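Local coordinates for protein 4-hydroxy-tetrahydrodipicolinate synthase (Thermotoga maritima, PDB 1O5K) that probably catalyses the condensation of pyruvate with aspartate beta-semialdehyde to 4-hydroxy-tetrahydrodipicolinate in lysine biosynthesis, through a Schiff base, as a homotetramer, at residues A[119-123]-A[124-128]; A[160-163]-A[164-168]. One frame throughout, in Å; residues are numbered along the deposited sequence. Where two conformers were deposited one is given.

In the fold
Following strand 110-114 of the TIM barrel, the chain runs through a loop into helix 123-134, and contact 1 (119-123 with 124-128) is the local N-cap where that loop becomes helix. Strand 141-144 comes next, then helix 156-165, whose C-terminal end, with the loop after it, forms contact 2 (160-163 with 164-168) just before strand 169-171. Neither contact encloses the other; they lie in series on neighbouring helices outside the parallel strands. The centres of contact 1 and contact 2 are about 15 Å apart. Side chains join them directly: Glu124 OE1 forms a 2.8 Å salt bridge with Arg161 NH1, and Tyr127 OH, 2.7 Å from Asp165 OD2, probably makes a hydrogen bond.

Contact 1: A[119-123]-A[124-128]; sequences NKPTQ and EGLYQ
Thr122 caps the N terminus of helix 123-134, the helix that follows strand 110-114 in this TIM barrel. Its OG1 accepts a hydrogen bond from Gly125 N at 3.1 Å. With chi1 at 65°, the hydroxyl is flanked by the backbone N and C, which turns it toward the first turn of the helix, while the methyl CG2 lies anti to the carbonyl carbon, clear of the bond. The carbonyl of the same residue opens the helical ladder, Thr122 O receiving Leu126 N at 2.9 Å. Thr122 therefore holds the first turn by both side chain and backbone, and the next rung, Tyr127 N to Gln123 O, continues the pattern.

Pro121 lies just ahead of the cap, and its ring meets Leu126 at about a right angle, CG against CD2 at 3.7 Å. Such an apolar pair, one residue before the cap with one four residues after it, is a hydrophobic staple. Pro116 touches both members, and Pro284 of the second subunit also packs on Pro121, so the staple reaches the subunit interface. The other methyl of Leu126, CD1, faces Gln123 NE2 at 3.8 Å, the two side chains running side by side in the same direction. A bend at chi2 of Gln123 lays its amide alongside the leucine, and the amide is fixed from outside the helix: OE1 accepts from Leu155 N and is hydrogen-bonded to Thr158 OG1, while NE2 donates to Asn153 O.

Glu124 and Gln128 are one turn apart on the helix surface. Glu124 OE1 is paired with Arg161; OE2 faces Gln128. Because Gln128 adopts two conformers, its link to the glutamate is doubtful; in one of them Gln128 NE2 lies 3.2 Å from Glu124 OE2, with the oxygen almost exactly in the amide plane.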
# COMPACT_ATOMS: atom_id res chain seq x y z
N ASN A 119 5.88 -14.37 12.90
CA ASN A 119 4.67 -15.00 13.46
C ASN A 119 3.57 -14.01 13.81
O ASN A 119 2.52 -14.45 14.24
CB ASN A 119 4.99 -15.94 14.59
CG ASN A 119 5.80 -15.32 15.71
OD1 ASN A 119 6.07 -14.12 15.73
ND2 ASN A 119 6.10 -16.16 16.74
N LYS A 120 3.78 -12.69 13.58
CA LYS A 120 2.70 -11.68 13.60
C LYS A 120 1.75 -11.77 14.82
O LYS A 120 0.54 -11.94 14.73
CB LYS A 120 1.89 -11.66 12.28
CG LYS A 120 2.70 -11.46 11.01
CD LYS A 120 1.80 -11.20 9.74
CE LYS A 120 0.64 -12.16 9.63
NZ LYS A 120 -0.26 -11.91 8.42
N PRO A 121 2.33 -11.64 15.99
CA PRO A 121 1.52 -11.69 17.22
C PRO A 121 0.48 -10.56 17.25
O PRO A 121 0.66 -9.48 16.65
CB PRO A 121 2.54 -11.52 18.32
CG PRO A 121 3.74 -10.96 17.69
CD PRO A 121 3.75 -11.31 16.23
N THR A 122 -0.59 -10.81 17.96
CA THR A 122 -1.59 -9.82 18.22
C THR A 122 -0.99 -8.73 19.14
O THR A 122 0.07 -8.92 19.74
CB THR A 122 -2.79 -10.44 18.85
OG1 THR A 122 -2.47 -10.96 20.13
CG2 THR A 122 -3.34 -11.64 17.97
N GLN A 123 -1.70 -7.60 19.25
CA GLN A 123 -1.25 -6.52 20.13
C GLN A 123 -1.15 -7.02 21.58
O GLN A 123 -0.19 -6.75 22.28
CB GLN A 123 -2.17 -5.30 20.02
CG GLN A 123 -2.15 -4.69 18.62
CD GLN A 123 -0.81 -4.17 18.23
OE1 GLN A 123 -0.30 -3.27 18.88
NE2 GLN A 123 -0.22 -4.72 17.17
N GLU A 124 -2.15 -7.78 22.02
CA GLU A 124 -2.08 -8.41 23.34
C GLU A 124 -0.86 -9.34 23.50
O GLU A 124 -0.25 -9.36 24.54
CB GLU A 124 -3.38 -9.15 23.64
CG GLU A 124 -3.45 -9.84 25.00
CD GLU A 124 -3.38 -8.89 26.17
OE1 GLU A 124 -3.61 -7.67 26.01
OE2 GLU A 124 -3.11 -9.38 27.31
N GLY A 125 -0.57 -10.12 22.46
CA GLY A 125 0.60 -10.98 22.42
C GLY A 125 1.87 -10.19 22.61
O GLY A 125 2.76 -10.60 23.35
N LEU A 126 1.97 -9.05 21.92
CA LEU A 126 3.12 -8.18 22.12
C LEU A 126 3.24 -7.69 23.56
O LEU A 126 4.30 -7.69 24.14
CB LEU A 126 3.05 -6.97 21.19
CG LEU A 126 3.20 -7.31 19.73
CD1 LEU A 126 2.88 -6.09 18.86
CD2 LEU A 126 4.65 -7.82 19.43
N TYR A 127 2.14 -7.24 24.13
CA TYR A 127 2.15 -6.85 25.52
C TYR A 127 2.63 -7.99 26.40
O TYR A 127 3.52 -7.78 27.25
CB TYR A 127 0.75 -6.41 25.93
CG TYR A 127 0.64 -6.03 27.36
CD1 TYR A 127 1.12 -4.81 27.81
CD2 TYR A 127 0.04 -6.86 28.26
CE1 TYR A 127 0.97 -4.44 29.17
CE2 TYR A 127 -0.09 -6.52 29.62
CZ TYR A 127 0.39 -5.30 30.06
OH TYR A 127 0.21 -4.95 31.41
N GLN A 128 2.04 -9.19 26.23
CA GLN A 128 2.42 -10.34 27.05
C GLN A 128 3.89 -10.74 26.90
O GLN A 128 4.51 -11.15 27.88
CB GLN A 128 1.46 -11.52 26.83
CG GLN A 128 0.07 -11.28 27.37
CD GLN A 128 0.03 -11.21 28.88
OE1 GLN A 128 0.93 -11.70 29.55
NE2 GLN A 128 -1.03 -10.61 29.41

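Contact 2: A[160-163]-A[164-168]; sequences ARIA and ADLKN
The guanidinium of Arg161 and the carboxylate of Asp165, one helical turn apart, stand almost perpendicular, their planes 83° apart. Water 1 lies at the guanidinium edge, in its plane, and bridges the two: it accepts from Arg161 NE at 2.8 Å and donates to Asp165 OD2 at 2.6 Å. The direct separation of Arg161 NE and Asp165 OD2, 4.2 Å, is beyond a salt bridge, so the water links the two groups, whose charges probably still attract each other. Arg161 CG is anti to the backbone N (chi1 -176°), and the chain stays extended to NE, carrying the charged end to Glu124 and to the ring of Tyr127, a cation-pi partner. The hydroxyl of the same tyrosine is the outer partner of Asp165.

On another side of the helix, Ile162 CG2 packs against Leu166 CD1 at 3.9 Å. Leu166 is the first residue to leave helical geometry, yet its N still bonds to Ile162 O at 2.9 Å. Just beyond, Lys167 folds back, and its NZ donates to Ala164 O at 2.8 Å, using a carbonyl of the last helical turn.

Helix 156-165 lies between two helices of the barrel's outer layer: Ile162 and Leu166 touch helix 123-134, Ala160 and Ala164 touch helix 179-192, and Asn168 bonds through its backbone to Ile141 as the chain enters strand 169-171.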
# COMPACT_ATOMS: atom_id res chain seq x y z
N ALA A 160 2.09 2.63 24.63
CA ALA A 160 1.77 3.44 25.81
C ALA A 160 1.40 2.52 26.95
O ALA A 160 1.63 2.82 28.12
CB ALA A 160 0.59 4.39 25.55
N ARG A 161 0.75 1.41 26.62
CA ARG A 161 0.32 0.48 27.69
C ARG A 161 1.57 -0.18 28.33
O ARG A 161 1.72 -0.32 29.55
CB ARG A 161 -0.57 -0.56 27.04
CG ARG A 161 -1.16 -1.50 27.95
CD ARG A 161 -2.04 -2.49 27.23
NE ARG A 161 -2.60 -3.36 28.23
CZ ARG A 161 -2.99 -4.60 28.04
NH1 ARG A 161 -2.94 -5.13 26.82
NH2 ARG A 161 -3.48 -5.28 29.07
N ILE A 162 2.49 -0.57 27.46
CA ILE A 162 3.81 -1.06 27.88
C ILE A 162 4.59 -0.06 28.74
O ILE A 162 5.09 -0.41 29.81
CB ILE A 162 4.62 -1.49 26.63
CG1 ILE A 162 4.03 -2.79 26.03
CG2 ILE A 162 6.13 -1.67 26.95
CD1 ILE A 162 4.50 -3.06 24.65
N ALA A 163 4.71 1.19 28.27
CA ALA A 163 5.23 2.31 29.07
C ALA A 163 4.58 2.42 30.45
O ALA A 163 5.27 2.54 31.46
CB ALA A 163 5.06 3.62 28.32
N ALA A 164 3.25 2.43 30.48
CA ALA A 164 2.53 2.60 31.71
C ALA A 164 2.81 1.48 32.67
O ALA A 164 2.92 1.71 33.87
CB ALA A 164 1.03 2.64 31.46
N ASP A 165 2.89 0.24 32.15
CA ASP A 165 2.84 -0.94 33.04
C ASP A 165 4.19 -1.58 33.37
O ASP A 165 4.33 -2.21 34.41
CB ASP A 165 1.94 -2.05 32.45
CG ASP A 165 0.49 -1.64 32.31
OD1 ASP A 165 0.09 -0.57 32.83
OD2 ASP A 165 -0.32 -2.33 31.66
N LEU A 166 5.17 -1.49 32.49
CA LEU A 166 6.38 -2.33 32.60
C LEU A 166 7.55 -1.43 32.88
O LEU A 166 8.09 -0.81 31.99
CB LEU A 166 6.56 -3.13 31.31
CG LEU A 166 5.31 -3.89 30.83
CD1 LEU A 166 5.65 -4.58 29.50
CD2 LEU A 166 4.79 -4.86 31.92
N LYS A 167 7.95 -1.35 34.15
CA LYS A 167 8.84 -0.27 34.61
C LYS A 167 10.24 -0.36 34.03
O LYS A 167 10.93 0.64 33.83
CB LYS A 167 8.88 -0.23 36.13
CG LYS A 167 7.53 0.10 36.80
CD LYS A 167 6.66 1.13 36.04
CE LYS A 167 5.25 1.18 36.64
NZ LYS A 167 4.51 2.35 36.10
N ASN A 168 10.60 -1.59 33.74
CA ASN A 168 11.83 -2.04 33.13
C ASN A 168 11.94 -1.71 31.63
O ASN A 168 13.03 -1.70 31.08
CB ASN A 168 11.75 -3.58 33.23
CG ASN A 168 12.86 -4.16 33.93
OD1 ASN A 168 13.19 -3.74 35.07
ND2 ASN A 168 13.45 -5.20 33.34
O HOH W 1 -2.75 -2.20 30.77